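Local structure of 3-oxoacyl-[acyl-carrier-protein] synthase 3 (Micrococcus luteus NCTC 2665, 4EWP) at residues R53-A58 against R152-V157; E60-M65 against T91-H96; P99-L104 against A116-A121; G184-V189 against A344-L349; H204-L209 against L232-R237. The protein probably catalyses the condensation that initiates bacterial fatty acid synthesis, joining an acetyl starter unit from coenzyme A to malonyl-ACP with loss of carbon dioxide. All coordinates share one frame; numbering follows the deposited sequence.

Interactions 2, 3 and 4 are buried, whereas interaction 1 lies at the surface and interaction 5 is partly covered, about 22 Å from the chain centre. Interactions 1 and 2 touch: Arg152 gives its backbone N to Thr93 OG1. Interactions 2 and 3 meet where Phe94 packs on the start of helix 101-108, and interactions 1 and 5 are tied through Val156 and Asp155. Interaction 4 stands apart in the other five-stranded sheet. Chemistry varies accordingly: an arginine reaching loop carbonyls in 1, apolar packing in 2, a buried carboxylate in 3, strand pairing in 4, and a histidine-carbonyl bond beside leucine, proline and tryptophan in 5.

Interaction 1 of 5, residues R53-A58 against R152-V157; sequences RQRATA and RLSDVV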
# COMPACT_ATOMS: atom_id res chain seq x y z
N ARG A 53 5.38 19.53 -18.68
CA ARG A 53 4.93 18.65 -17.61
C ARG A 53 4.58 19.45 -16.35
O ARG A 53 5.19 20.49 -16.06
CB ARG A 53 5.96 17.55 -17.30
CG ARG A 53 7.21 18.02 -16.53
CD ARG A 53 8.21 18.70 -17.44
NE ARG A 53 8.75 17.80 -18.46
CZ ARG A 53 9.00 18.16 -19.72
NH1 ARG A 53 9.50 17.27 -20.58
NH2 ARG A 53 8.78 19.41 -20.12
N GLN A 54 3.57 18.97 -15.63
CA GLN A 54 3.18 19.55 -14.36
C GLN A 54 4.30 19.36 -13.35
O GLN A 54 4.78 18.25 -13.15
CB GLN A 54 1.90 18.87 -13.86
CG GLN A 54 0.71 19.24 -14.72
CD GLN A 54 -0.46 18.28 -14.61
OE1 GLN A 54 -1.42 18.38 -15.38
NE2 GLN A 54 -0.39 17.35 -13.66
N ARG A 55 4.73 20.45 -12.73
CA ARG A 55 5.72 20.37 -11.67
C ARG A 55 5.21 21.08 -10.41
O ARG A 55 4.92 22.27 -10.43
CB ARG A 55 7.08 20.92 -12.14
CG ARG A 55 7.82 19.97 -13.10
CD ARG A 55 8.04 18.60 -12.45
NE ARG A 55 8.67 17.61 -13.32
CZ ARG A 55 9.97 17.58 -13.62
NH1 ARG A 55 10.80 18.50 -13.13
NH2 ARG A 55 10.46 16.63 -14.42
N ALA A 56 5.08 20.31 -9.34
CA ALA A 56 4.52 20.81 -8.09
C ALA A 56 5.53 21.63 -7.31
O ALA A 56 6.72 21.36 -7.37
CB ALA A 56 4.02 19.64 -7.23
N THR A 57 5.03 22.62 -6.58
CA THR A 57 5.86 23.39 -5.66
C THR A 57 6.04 22.59 -4.37
O THR A 57 5.44 21.53 -4.21
CB THR A 57 5.21 24.73 -5.30
OG1 THR A 57 3.96 24.50 -4.65
CG2 THR A 57 4.96 25.55 -6.55
N ALA A 58 6.87 23.11 -3.47
CA ALA A 58 7.10 22.51 -2.16
C ALA A 58 5.83 22.35 -1.33
O ALA A 58 5.68 21.35 -0.62
CB ALA A 58 8.14 23.31 -1.37
N ARG A 152 4.23 13.08 -6.34
CA ARG A 152 5.14 14.17 -6.63
C ARG A 152 6.44 13.53 -7.09
O ARG A 152 7.42 13.46 -6.35
CB ARG A 152 5.34 15.12 -5.43
CG ARG A 152 6.04 16.44 -5.84
CD ARG A 152 5.89 17.56 -4.82
NE ARG A 152 6.57 17.26 -3.56
CZ ARG A 152 6.47 18.00 -2.46
NH1 ARG A 152 5.71 19.10 -2.43
NH2 ARG A 152 7.12 17.62 -1.36
N LEU A 153 6.42 13.03 -8.32
CA LEU A 153 7.56 12.33 -8.91
C LEU A 153 8.80 13.22 -8.99
O LEU A 153 9.92 12.72 -9.03
CB LEU A 153 7.21 11.84 -10.31
CG LEU A 153 6.14 10.76 -10.45
CD1 LEU A 153 5.75 10.59 -11.89
CD2 LEU A 153 6.66 9.44 -9.89
N SER A 154 8.60 14.53 -9.03
CA SER A 154 9.73 15.43 -9.16
C SER A 154 10.65 15.30 -7.93
O SER A 154 11.81 15.70 -7.97
CB SER A 154 9.28 16.88 -9.39
OG SER A 154 8.38 17.30 -8.38
N ASP A 155 10.13 14.74 -6.84
CA ASP A 155 10.97 14.52 -5.66
C ASP A 155 11.98 13.40 -5.84
O ASP A 155 12.96 13.34 -5.10
CB ASP A 155 10.13 14.23 -4.42
CG ASP A 155 9.57 15.48 -3.81
OD1 ASP A 155 10.20 16.55 -3.97
OD2 ASP A 155 8.50 15.38 -3.18
N VAL A 156 11.74 12.51 -6.81
CA VAL A 156 12.63 11.38 -7.06
C VAL A 156 13.22 11.29 -8.48
O VAL A 156 13.55 10.21 -8.95
CB VAL A 156 11.94 10.04 -6.71
CG1 VAL A 156 11.83 9.88 -5.21
CG2 VAL A 156 10.56 9.97 -7.37
N VAL A 157 13.37 12.42 -9.16
CA VAL A 157 14.07 12.41 -10.44
C VAL A 157 15.50 12.92 -10.29
O VAL A 157 15.79 13.75 -9.44
CB VAL A 157 13.34 13.22 -11.54
CG1 VAL A 157 12.03 12.53 -11.91
CG2 VAL A 157 13.09 14.64 -11.09
O HOH W 1 7.71 19.55 0.73
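The guanidinium of Arg152 makes the polar part of this contact, reaching two carbonyls of the loop after strand 52-54. NH1 donates to Ala58 O at 2.9 Å, with the oxygen near the guanidinium plane although NH1 stands above the carbonyl plane. A weak second bond runs from the same NH1 to Thr57 O at 3.0 Å. Water 1 bridges Arg152 NH2 and Ala58 O. From its own turn, Arg152 NE forms a salt bridge with Asp155 OD2 at 2.7 Å, so the flat group is gripped from two edges and its rotation is fixed. The chain runs out extended and bends only at chi3 (66°), which turns the guanidinium toward these partners.

The apolar part is small. Ala56 CB rests on the methylene Arg152 CD at 3.7 Å, and Arg55 CD meets Ser154 CB, also at 3.7 Å. The polar ends of that second pair are engaged outside it: Arg55 NE with Leu168 O, Ser154 OG with Asp170 OD2.

Asp170, opening strand 170-180, also accepts from Ala56 N and so joins both segments. Beyond the 3-10 turn, Arg210 of the second subunit makes a salt bridge with Asp155 OD1, setting the loop after strand 144-152 between strand 170-180 and the dimer partner.

Interaction 2 of 5, residues E60-M65 against T91-H96; sequences ETVPVM and TVTFPH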
# COMPACT_ATOMS: atom_id res chain seq x y z
N GLU A 60 2.80 22.00 -2.48
CA GLU A 60 1.89 21.06 -3.14
C GLU A 60 2.33 19.63 -2.90
O GLU A 60 2.85 18.96 -3.81
CB GLU A 60 1.80 21.36 -4.63
CG GLU A 60 1.04 22.62 -4.93
CD GLU A 60 1.08 22.97 -6.39
OE1 GLU A 60 2.20 23.08 -6.95
OE2 GLU A 60 -0.01 23.12 -6.98
N THR A 61 2.13 19.17 -1.67
CA THR A 61 2.56 17.84 -1.27
C THR A 61 1.59 16.79 -1.79
O THR A 61 0.53 17.10 -2.35
CB THR A 61 2.59 17.73 0.27
OG1 THR A 61 1.30 18.05 0.79
CG2 THR A 61 3.63 18.69 0.86
N VAL A 62 1.95 15.53 -1.61
CA VAL A 62 1.03 14.46 -1.94
C VAL A 62 -0.34 14.64 -1.25
O VAL A 62 -1.38 14.56 -1.89
CB VAL A 62 1.69 13.08 -1.68
CG1 VAL A 62 0.66 11.93 -1.75
CG2 VAL A 62 2.83 12.86 -2.68
N PRO A 63 -0.36 14.89 0.07
CA PRO A 63 -1.66 15.07 0.72
C PRO A 63 -2.44 16.30 0.26
O PRO A 63 -3.67 16.23 0.17
CB PRO A 63 -1.30 15.20 2.21
CG PRO A 63 -0.01 14.43 2.34
CD PRO A 63 0.74 14.72 1.05
N VAL A 64 -1.75 17.40 -0.01
CA VAL A 64 -2.40 18.59 -0.53
C VAL A 64 -3.09 18.30 -1.87
O VAL A 64 -4.27 18.58 -2.05
CB VAL A 64 -1.41 19.75 -0.67
CG1 VAL A 64 -1.99 20.85 -1.57
CG2 VAL A 64 -1.09 20.31 0.70
N MET A 65 -2.33 17.71 -2.80
CA MET A 65 -2.85 17.39 -4.13
C MET A 65 -3.97 16.35 -4.06
O MET A 65 -5.00 16.49 -4.73
CB MET A 65 -1.72 16.92 -5.06
CG MET A 65 -0.63 18.00 -5.30
SD MET A 65 0.42 17.59 -6.70
CE MET A 65 1.43 16.26 -6.03
N THR A 91 0.24 5.78 -4.27
CA THR A 91 1.37 6.68 -4.41
C THR A 91 2.66 6.00 -3.98
O THR A 91 2.64 5.12 -3.12
CB THR A 91 1.19 7.93 -3.52
OG1 THR A 91 2.30 8.81 -3.71
CG2 THR A 91 1.16 7.53 -2.06
N VAL A 92 3.79 6.42 -4.54
CA VAL A 92 5.10 5.93 -4.09
C VAL A 92 6.01 7.08 -3.70
O VAL A 92 7.20 6.87 -3.51
CB VAL A 92 5.82 5.11 -5.18
CG1 VAL A 92 5.03 3.86 -5.54
CG2 VAL A 92 6.10 5.96 -6.44
N THR A 93 5.48 8.29 -3.61
CA THR A 93 6.36 9.44 -3.39
C THR A 93 6.13 10.16 -2.07
O THR A 93 6.81 11.14 -1.77
CB THR A 93 6.29 10.45 -4.58
OG1 THR A 93 4.93 10.68 -4.96
CG2 THR A 93 7.03 9.91 -5.77
N PHE A 94 5.18 9.69 -1.27
CA PHE A 94 4.98 10.26 0.06
C PHE A 94 6.19 9.89 0.91
O PHE A 94 6.47 8.71 1.11
CB PHE A 94 3.68 9.71 0.65
CG PHE A 94 3.26 10.34 1.96
CD1 PHE A 94 3.05 9.55 3.09
CD2 PHE A 94 3.03 11.71 2.06
CE1 PHE A 94 2.61 10.11 4.29
CE2 PHE A 94 2.60 12.28 3.25
CZ PHE A 94 2.39 11.48 4.37
N PRO A 95 6.94 10.90 1.38
CA PRO A 95 8.25 10.75 2.02
C PRO A 95 8.21 10.34 3.49
O PRO A 95 8.96 10.87 4.31
CB PRO A 95 8.85 12.16 1.92
CG PRO A 95 7.67 13.06 1.93
CD PRO A 95 6.58 12.32 1.19
N HIS A 96 7.33 9.40 3.81
CA HIS A 96 7.29 8.81 5.14
C HIS A 96 7.02 7.33 5.02
O HIS A 96 6.05 6.92 4.38
CB HIS A 96 6.16 9.43 5.96
CG HIS A 96 6.32 10.89 6.19
ND1 HIS A 96 6.94 11.40 7.31
CD2 HIS A 96 5.94 11.96 5.45
CE1 HIS A 96 6.93 12.72 7.26
NE2 HIS A 96 6.34 13.08 6.14
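Thr91 comes first, its OG1 meeting Val62 CG1 tip to tip at 4.0 Å. That hydroxyl is turned anti to its own backbone N (chi1 -179°), facing the helix start, yet its polar partners are Val150 O and Glu151 OE1. Two residues on, Thr93 lies across the valine at about a right angle, with OG1 3.8 Å from Val62 CG2. This oxygen too is occupied, by Glu151 OE1 and by the backbone N of Arg152. Val62 thus sends one methyl to each threonine, an apolar branch lodged against two hydroxyls whose hydrogen bonds run to strand 144-152.

Phe94 closes the contact. Its ring atom CE2 lies 3.5 Å from Pro63 CG, the two side chains crossing at about a right angle, while CD2 is 4.2 Å from Val62 CB. The imidazole of His96 covers one face of the ring through CD2, offset toward the rim. Trp197 of the second subunit packs on Phe94 and meets His96 edge to face.

Across the way, Thr61 N-caps helix 62-76: its OG1 accepts from Val64 N at 3.2 Å. This capped helix start, with Pro63 in its first turn, packs on the loop linking strand 86-90 to helix 101-108, in an alpha/beta layer of the thiolase-like fold.

Interaction 3 of 5, residues P99-L104 against A116-A121; sequences PSAAAL and AYDVSA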
# COMPACT_ATOMS: atom_id res chain seq x y z
N PRO A 99 3.15 7.14 9.22
CA PRO A 99 1.92 6.49 8.73
C PRO A 99 1.61 6.89 7.29
O PRO A 99 2.36 7.63 6.67
CB PRO A 99 0.83 7.03 9.67
CG PRO A 99 1.51 8.07 10.59
CD PRO A 99 2.89 8.31 10.08
N SER A 100 0.49 6.41 6.76
CA SER A 100 0.17 6.61 5.37
C SER A 100 -0.30 8.04 5.07
O SER A 100 -0.65 8.80 5.97
CB SER A 100 -0.93 5.65 4.95
OG SER A 100 -2.12 5.96 5.65
N ALA A 101 -0.32 8.38 3.80
CA ALA A 101 -0.84 9.65 3.33
C ALA A 101 -2.37 9.60 3.41
O ALA A 101 -3.03 10.60 3.70
CB ALA A 101 -0.41 9.86 1.90
N ALA A 102 -2.90 8.41 3.15
CA ALA A 102 -4.33 8.19 3.11
C ALA A 102 -4.99 8.65 4.40
O ALA A 102 -6.11 9.18 4.39
CB ALA A 102 -4.63 6.70 2.85
N ALA A 103 -4.30 8.43 5.51
CA ALA A 103 -4.88 8.75 6.82
C ALA A 103 -5.00 10.25 6.97
O ALA A 103 -5.98 10.73 7.54
CB ALA A 103 -4.04 8.13 7.96
N LEU A 104 -4.01 10.99 6.46
CA LEU A 104 -4.12 12.46 6.41
C LEU A 104 -5.24 12.90 5.49
O LEU A 104 -6.03 13.78 5.84
CB LEU A 104 -2.81 13.10 5.93
CG LEU A 104 -1.64 13.22 6.91
CD1 LEU A 104 -0.40 13.71 6.18
CD2 LEU A 104 -1.98 14.16 8.07
N ALA A 116 -8.33 3.84 5.88
CA ALA A 116 -7.54 4.63 4.96
C ALA A 116 -6.19 3.96 4.87
O ALA A 116 -5.55 3.73 5.90
CB ALA A 116 -7.39 6.04 5.51
N TYR A 117 -5.74 3.66 3.65
CA TYR A 117 -4.40 3.08 3.47
C TYR A 117 -3.79 3.49 2.14
O TYR A 117 -4.51 3.81 1.20
CB TYR A 117 -4.44 1.55 3.58
CG TYR A 117 -5.29 0.82 2.54
CD1 TYR A 117 -4.72 0.24 1.41
CD2 TYR A 117 -6.66 0.67 2.71
CE1 TYR A 117 -5.50 -0.45 0.48
CE2 TYR A 117 -7.43 -0.01 1.80
CZ TYR A 117 -6.86 -0.57 0.70
OH TYR A 117 -7.65 -1.25 -0.19
N ASP A 118 -2.46 3.47 2.07
CA ASP A 118 -1.75 3.71 0.81
C ASP A 118 -1.44 2.36 0.18
O ASP A 118 -1.30 1.36 0.88
CB ASP A 118 -0.41 4.43 1.03
CG ASP A 118 -0.57 5.84 1.58
OD1 ASP A 118 -1.72 6.34 1.70
OD2 ASP A 118 0.48 6.46 1.88
N VAL A 119 -1.34 2.35 -1.15
CA VAL A 119 -1.04 1.17 -1.93
C VAL A 119 0.22 1.43 -2.76
O VAL A 119 0.45 2.55 -3.21
CB VAL A 119 -2.20 0.85 -2.89
CG1 VAL A 119 -1.72 0.10 -4.11
CG2 VAL A 119 -3.29 0.08 -2.18
N SER A 120 1.05 0.41 -2.93
CA SER A 120 2.24 0.54 -3.75
C SER A 120 2.13 -0.37 -4.97
O SER A 120 2.35 -1.59 -4.88
CB SER A 120 3.51 0.19 -2.97
OG SER A 120 4.67 0.39 -3.77
N ALA A 121 1.79 0.24 -6.11
CA ALA A 121 1.68 -0.47 -7.37
C ALA A 121 2.06 0.44 -8.52
O ALA A 121 1.54 0.32 -9.66
CB ALA A 121 0.28 -1.03 -7.53
O HOH W 2 -3.06 3.49 6.69
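The backbones come within 5.1 Å, CA to CA, at Ala102 and Tyr117, where the first turn of helix 101-108 meets strand 116-120. Asp118 does most of the work: its carboxylate spans two successive amides at the helix start. Ala101 N donates to Asp118 OD2 at 2.8 Å in a nearly straight bond (172°), on the syn side and 24° out of the carboxylate plane. Ala102 N reaches Asp118 OD1, again at 2.8 Å but more bent, using that oxygen's syn lone pair. CG of Asp118 stands anti to its carbonyl carbon (chi1 -65°), directing both oxygens at the helix.

Ser100 is the N-cap, its OG accepting from Ala103 N at 3.3 Å, and its CB rests 3.4 Å from Asp118 CG. Water 2 accepts a hydrogen bond from Ser100 OG and donates one to Ala116 O, 2.6 Å from it. The alanines keep the surfaces close: Ala102 CB lies 3.9 Å from Ala116 CB and 3.3 Å from Tyr117 O.

This is the return leg of the beta-alpha-beta unit 86-90, 101-108, 116-120. Asp118 and Ser120 also pair with a strand of the second subunit, carrying the sheet across the dimer. A buried carboxylate taking two amide N-H groups at a helix N-terminus is probably stabilised as the anion by the helix dipole, so the charge would be compensated without a basic side chain in this contact.

Interaction 4 of 5, residues G184-V189 against A344-L349; sequences GISPSV and AQVVRL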
# COMPACT_ATOMS: atom_id res chain seq x y z
N GLY A 184 -21.01 -1.22 -13.73
CA GLY A 184 -20.29 -0.06 -14.25
C GLY A 184 -18.79 -0.27 -14.33
O GLY A 184 -18.08 0.56 -14.92
N ILE A 185 -18.31 -1.37 -13.75
CA ILE A 185 -16.88 -1.71 -13.77
C ILE A 185 -16.71 -3.19 -14.13
O ILE A 185 -17.18 -4.08 -13.40
CB ILE A 185 -16.23 -1.43 -12.40
CG1 ILE A 185 -16.45 0.02 -11.97
CG2 ILE A 185 -14.74 -1.76 -12.42
CD1 ILE A 185 -15.81 0.36 -10.63
N SER A 186 -16.05 -3.46 -15.24
CA SER A 186 -15.86 -4.83 -15.70
C SER A 186 -14.80 -5.54 -14.86
O SER A 186 -14.02 -4.88 -14.17
CB SER A 186 -15.47 -4.84 -17.18
OG SER A 186 -14.11 -4.47 -17.34
N PRO A 187 -14.75 -6.88 -14.94
CA PRO A 187 -13.83 -7.65 -14.08
C PRO A 187 -12.39 -7.25 -14.33
O PRO A 187 -11.94 -7.20 -15.48
CB PRO A 187 -14.05 -9.11 -14.52
CG PRO A 187 -15.43 -9.11 -15.16
CD PRO A 187 -15.59 -7.75 -15.79
N SER A 188 -11.66 -6.95 -13.25
CA SER A 188 -10.29 -6.49 -13.42
C SER A 188 -9.39 -7.54 -14.05
O SER A 188 -9.50 -8.73 -13.75
CB SER A 188 -9.71 -6.02 -12.08
OG SER A 188 -10.26 -4.76 -11.72
N VAL A 189 -8.51 -7.09 -14.93
CA VAL A 189 -7.42 -7.90 -15.45
C VAL A 189 -6.12 -7.27 -14.95
O VAL A 189 -5.71 -6.20 -15.42
CB VAL A 189 -7.43 -7.96 -16.99
CG1 VAL A 189 -6.25 -8.80 -17.50
CG2 VAL A 189 -8.76 -8.54 -17.48
N ALA A 344 -6.15 -3.41 -15.56
CA ALA A 344 -7.07 -2.89 -16.56
C ALA A 344 -8.53 -3.20 -16.24
O ALA A 344 -8.84 -4.26 -15.68
CB ALA A 344 -6.71 -3.43 -17.95
N GLN A 345 -9.42 -2.29 -16.66
CA GLN A 345 -10.86 -2.47 -16.56
C GLN A 345 -11.56 -1.74 -17.69
O GLN A 345 -11.05 -0.75 -18.22
CB GLN A 345 -11.42 -1.88 -15.25
CG GLN A 345 -10.88 -2.48 -14.00
CD GLN A 345 -9.73 -1.69 -13.41
OE1 GLN A 345 -9.37 -0.61 -13.90
NE2 GLN A 345 -9.14 -2.22 -12.36
N VAL A 346 -12.75 -2.20 -18.03
CA VAL A 346 -13.65 -1.36 -18.81
C VAL A 346 -14.61 -0.69 -17.82
O VAL A 346 -15.16 -1.34 -16.91
CB VAL A 346 -14.41 -2.16 -19.87
CG1 VAL A 346 -15.47 -1.29 -20.53
CG2 VAL A 346 -13.41 -2.70 -20.92
N VAL A 347 -14.77 0.62 -17.95
CA VAL A 347 -15.60 1.35 -17.02
C VAL A 347 -16.61 2.22 -17.75
O VAL A 347 -16.32 2.75 -18.82
CB VAL A 347 -14.78 2.23 -16.05
CG1 VAL A 347 -13.82 1.36 -15.22
CG2 VAL A 347 -14.04 3.33 -16.79
N ARG A 348 -17.80 2.35 -17.18
CA ARG A 348 -18.80 3.30 -17.63
C ARG A 348 -18.43 4.68 -17.08
O ARG A 348 -18.42 4.88 -15.87
CB ARG A 348 -20.17 2.87 -17.12
CG ARG A 348 -21.32 3.65 -17.70
CD ARG A 348 -22.48 2.73 -18.01
NE ARG A 348 -22.56 2.47 -19.44
CZ ARG A 348 -22.71 1.27 -19.99
NH1 ARG A 348 -22.79 0.19 -19.21
NH2 ARG A 348 -22.77 1.15 -21.31
N LEU A 349 -18.14 5.63 -17.96
CA LEU A 349 -17.66 6.93 -17.49
C LEU A 349 -18.74 7.68 -16.74
O LEU A 349 -19.92 7.63 -17.12
CB LEU A 349 -17.14 7.76 -18.66
CG LEU A 349 -15.94 7.19 -19.42
CD1 LEU A 349 -15.80 7.86 -20.79
CD2 LEU A 349 -14.69 7.34 -18.60
O HOH W 3 -18.00 3.13 -13.91
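Gly184 O is gripped by three groups: the amide Arg348 N at 2.9 Å, water 3, and, more loosely, the CA-H of Val347. The same water reaches on to Arg348 O and so bridges the two segments near Arg348.

The shortest direct polar bond comes next along the chain, Val346 N to Ser186 OG at 2.7 Å. The hydroxyl oxygen sits between the serine's own backbone N and carbonyl carbon (chi1 76°), which swings it in, apparently taking the part a backbone carbonyl plays in regular antiparallel pairing. Ser186 N answers with a straight bond to Val346 O, 2.8 Å long and nearly along the C=O axis. Ile185 CG2 lies 4.3 Å from Val347 CG1, and both residues also touch Ile16 of strand 13-22.

These segments run antiparallel and extend one edge of the second five-stranded sheet of the thiolase fold, where 189-192 pairs with 341-348. The register shifts by one residue between Ile185 and Val189, so two short ladders are separated by a loop at Pro187. Beyond it Val189 and Ala344 form a hydrogen-bonded pair: Val189 N gives to Ala344 O at 2.9 Å, and Ala344 N returns to Val189 O at 2.8 Å through a more bent bond.

Over the loop, Gln345 folds at chi2 (96°) to bring NE2 to Ser188 OG, 2.8 Å away and in the amide plane. NE2 also donates to Cys127 O of helix 125-138, while OE1 accepts from Gln333 NE2 on strand 330-337.

Interaction 5 of 5, residues H204-L209 against L232-R237; sequences HSQLEL and LWPTLR
His204 and Leu232 share the one direct hydrogen bond between the segments, from NE2 to the carbonyl O at 2.8 Å and 162°. The oxygen lies in the plane of the imidazole, only 6° out, while the donor stands above the carbonyl plane. With chi1 at 44°, the ring is folded between its own backbone N and carbonyl carbon and turns NE2 to this one acceptor. NE2 is therefore the donor and carries a hydrogen.

Beside it, the backbone O of His204 lies against Pro234 CB at 3.3 Å. The other anchor is Leu209, whose CD2 branch meets the indole at Trp233 CE3, 3.7 Å away, and Pro234 CD at 4.0 Å; its CD1 leans on Leu232 CB at 4.4 Å. Leu209 and Pro234 cross at about a right angle. Pro234 CD in turn covers one face of the indole, offset toward its rim, so leucine, proline and tryptophan interlock.

Further out, Ser205 N-caps helix 206-219: OG accepts from Leu207 N at 3.0 Å. Trp233 NE1 donates to Asp155 O, which helps hold the indole in place, and Glu214 of the second subunit accepts from Trp233 N.

Helix 206-219, which follows strand 200-202 in the chain, thus begins against the loop leading into strand 236-238, the antiparallel partner of 200-202. At the dimer face Leu209 packs on Leu209 of the second subunit, and Ser205 on that subunit's His96.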
# COMPACT_ATOMS: atom_id res chain seq x y z
N HIS A 204 19.24 3.02 -6.08
CA HIS A 204 19.69 2.15 -4.99
C HIS A 204 18.83 2.25 -3.74
O HIS A 204 18.06 3.19 -3.57
CB HIS A 204 21.16 2.43 -4.64
CG HIS A 204 21.48 3.89 -4.55
ND1 HIS A 204 22.19 4.55 -5.54
CD2 HIS A 204 21.18 4.82 -3.62
CE1 HIS A 204 22.32 5.82 -5.20
NE2 HIS A 204 21.71 6.01 -4.04
N SER A 205 18.99 1.26 -2.88
CA SER A 205 18.24 1.15 -1.64
C SER A 205 18.43 2.35 -0.70
O SER A 205 19.52 2.95 -0.62
CB SER A 205 18.63 -0.13 -0.92
OG SER A 205 18.23 -0.08 0.43
N GLN A 206 17.36 2.68 0.02
CA GLN A 206 17.41 3.73 1.02
C GLN A 206 18.45 3.42 2.09
O GLN A 206 19.07 4.32 2.65
CB GLN A 206 16.03 3.94 1.65
CG GLN A 206 14.94 4.33 0.66
CD GLN A 206 13.56 4.37 1.31
OE1 GLN A 206 13.43 4.09 2.50
NE2 GLN A 206 12.54 4.72 0.53
N LEU A 207 18.68 2.13 2.35
CA LEU A 207 19.68 1.72 3.32
C LEU A 207 21.11 2.17 2.98
O LEU A 207 21.96 2.32 3.87
CB LEU A 207 19.65 0.20 3.54
CG LEU A 207 18.31 -0.37 4.00
CD1 LEU A 207 18.44 -1.87 4.25
CD2 LEU A 207 17.82 0.36 5.25
N GLU A 208 21.39 2.37 1.70
CA GLU A 208 22.73 2.83 1.34
C GLU A 208 22.84 4.26 1.84
O GLU A 208 23.87 4.67 2.38
CB GLU A 208 22.96 2.77 -0.17
CG GLU A 208 23.03 1.36 -0.74
CD GLU A 208 23.68 1.32 -2.12
OE1 GLU A 208 23.54 0.29 -2.82
OE2 GLU A 208 24.34 2.32 -2.49
N LEU A 209 21.75 5.00 1.69
CA LEU A 209 21.68 6.37 2.15
C LEU A 209 21.80 6.38 3.68
O LEU A 209 22.61 7.13 4.22
CB LEU A 209 20.39 7.03 1.66
CG LEU A 209 20.02 8.44 2.11
CD1 LEU A 209 21.09 9.44 1.72
CD2 LEU A 209 18.65 8.86 1.54
N LEU A 232 23.26 10.53 -3.97
CA LEU A 232 23.03 9.47 -2.99
C LEU A 232 21.53 9.30 -2.73
O LEU A 232 21.06 8.19 -2.49
CB LEU A 232 23.78 9.75 -1.69
CG LEU A 232 25.22 9.22 -1.55
CD1 LEU A 232 25.81 8.83 -2.90
CD2 LEU A 232 26.10 10.23 -0.85
N TRP A 233 20.79 10.39 -2.78
CA TRP A 233 19.33 10.32 -2.71
C TRP A 233 18.86 9.41 -3.85
O TRP A 233 19.17 9.66 -5.01
CB TRP A 233 18.72 11.71 -2.83
CG TRP A 233 17.22 11.72 -2.89
CD1 TRP A 233 16.44 12.04 -3.98
CD2 TRP A 233 16.31 11.40 -1.83
NE1 TRP A 233 15.10 11.94 -3.65
CE2 TRP A 233 15.00 11.55 -2.34
CE3 TRP A 233 16.47 11.00 -0.50
CZ2 TRP A 233 13.86 11.32 -1.56
CZ3 TRP A 233 15.34 10.77 0.27
CH2 TRP A 233 14.06 10.93 -0.27
N PRO A 234 18.14 8.33 -3.52
CA PRO A 234 17.72 7.41 -4.58
C PRO A 234 16.77 8.09 -5.55
O PRO A 234 15.89 8.86 -5.13
CB PRO A 234 16.96 6.31 -3.82
CG PRO A 234 17.42 6.42 -2.41
CD PRO A 234 17.71 7.88 -2.19
N THR A 235 16.94 7.82 -6.84
CA THR A 235 16.08 8.40 -7.86
C THR A 235 15.64 7.34 -8.84
O THR A 235 16.24 6.29 -8.95
CB THR A 235 16.78 9.53 -8.61
OG1 THR A 235 18.01 9.04 -9.18
CG2 THR A 235 17.07 10.68 -7.68
N LEU A 236 14.57 7.65 -9.57
CA LEU A 236 13.95 6.73 -10.50
C LEU A 236 14.80 6.54 -11.76
O LEU A 236 15.48 7.46 -12.23
CB LEU A 236 12.56 7.26 -10.86
CG LEU A 236 11.34 6.35 -10.91
CD1 LEU A 236 11.35 5.33 -9.82
CD2 LEU A 236 10.07 7.21 -10.82
N ARG A 237 14.77 5.34 -12.32
CA ARG A 237 15.53 5.02 -13.52
C ARG A 237 14.75 3.96 -14.28
O ARG A 237 13.90 3.27 -13.69
CB ARG A 237 16.95 4.56 -13.13
CG ARG A 237 17.43 3.27 -13.76
CD ARG A 237 16.94 2.03 -13.03
NE ARG A 237 16.44 1.02 -13.97
CZ ARG A 237 17.21 0.33 -14.81
NH1 ARG A 237 18.52 0.54 -14.85
NH2 ARG A 237 16.66 -0.57 -15.62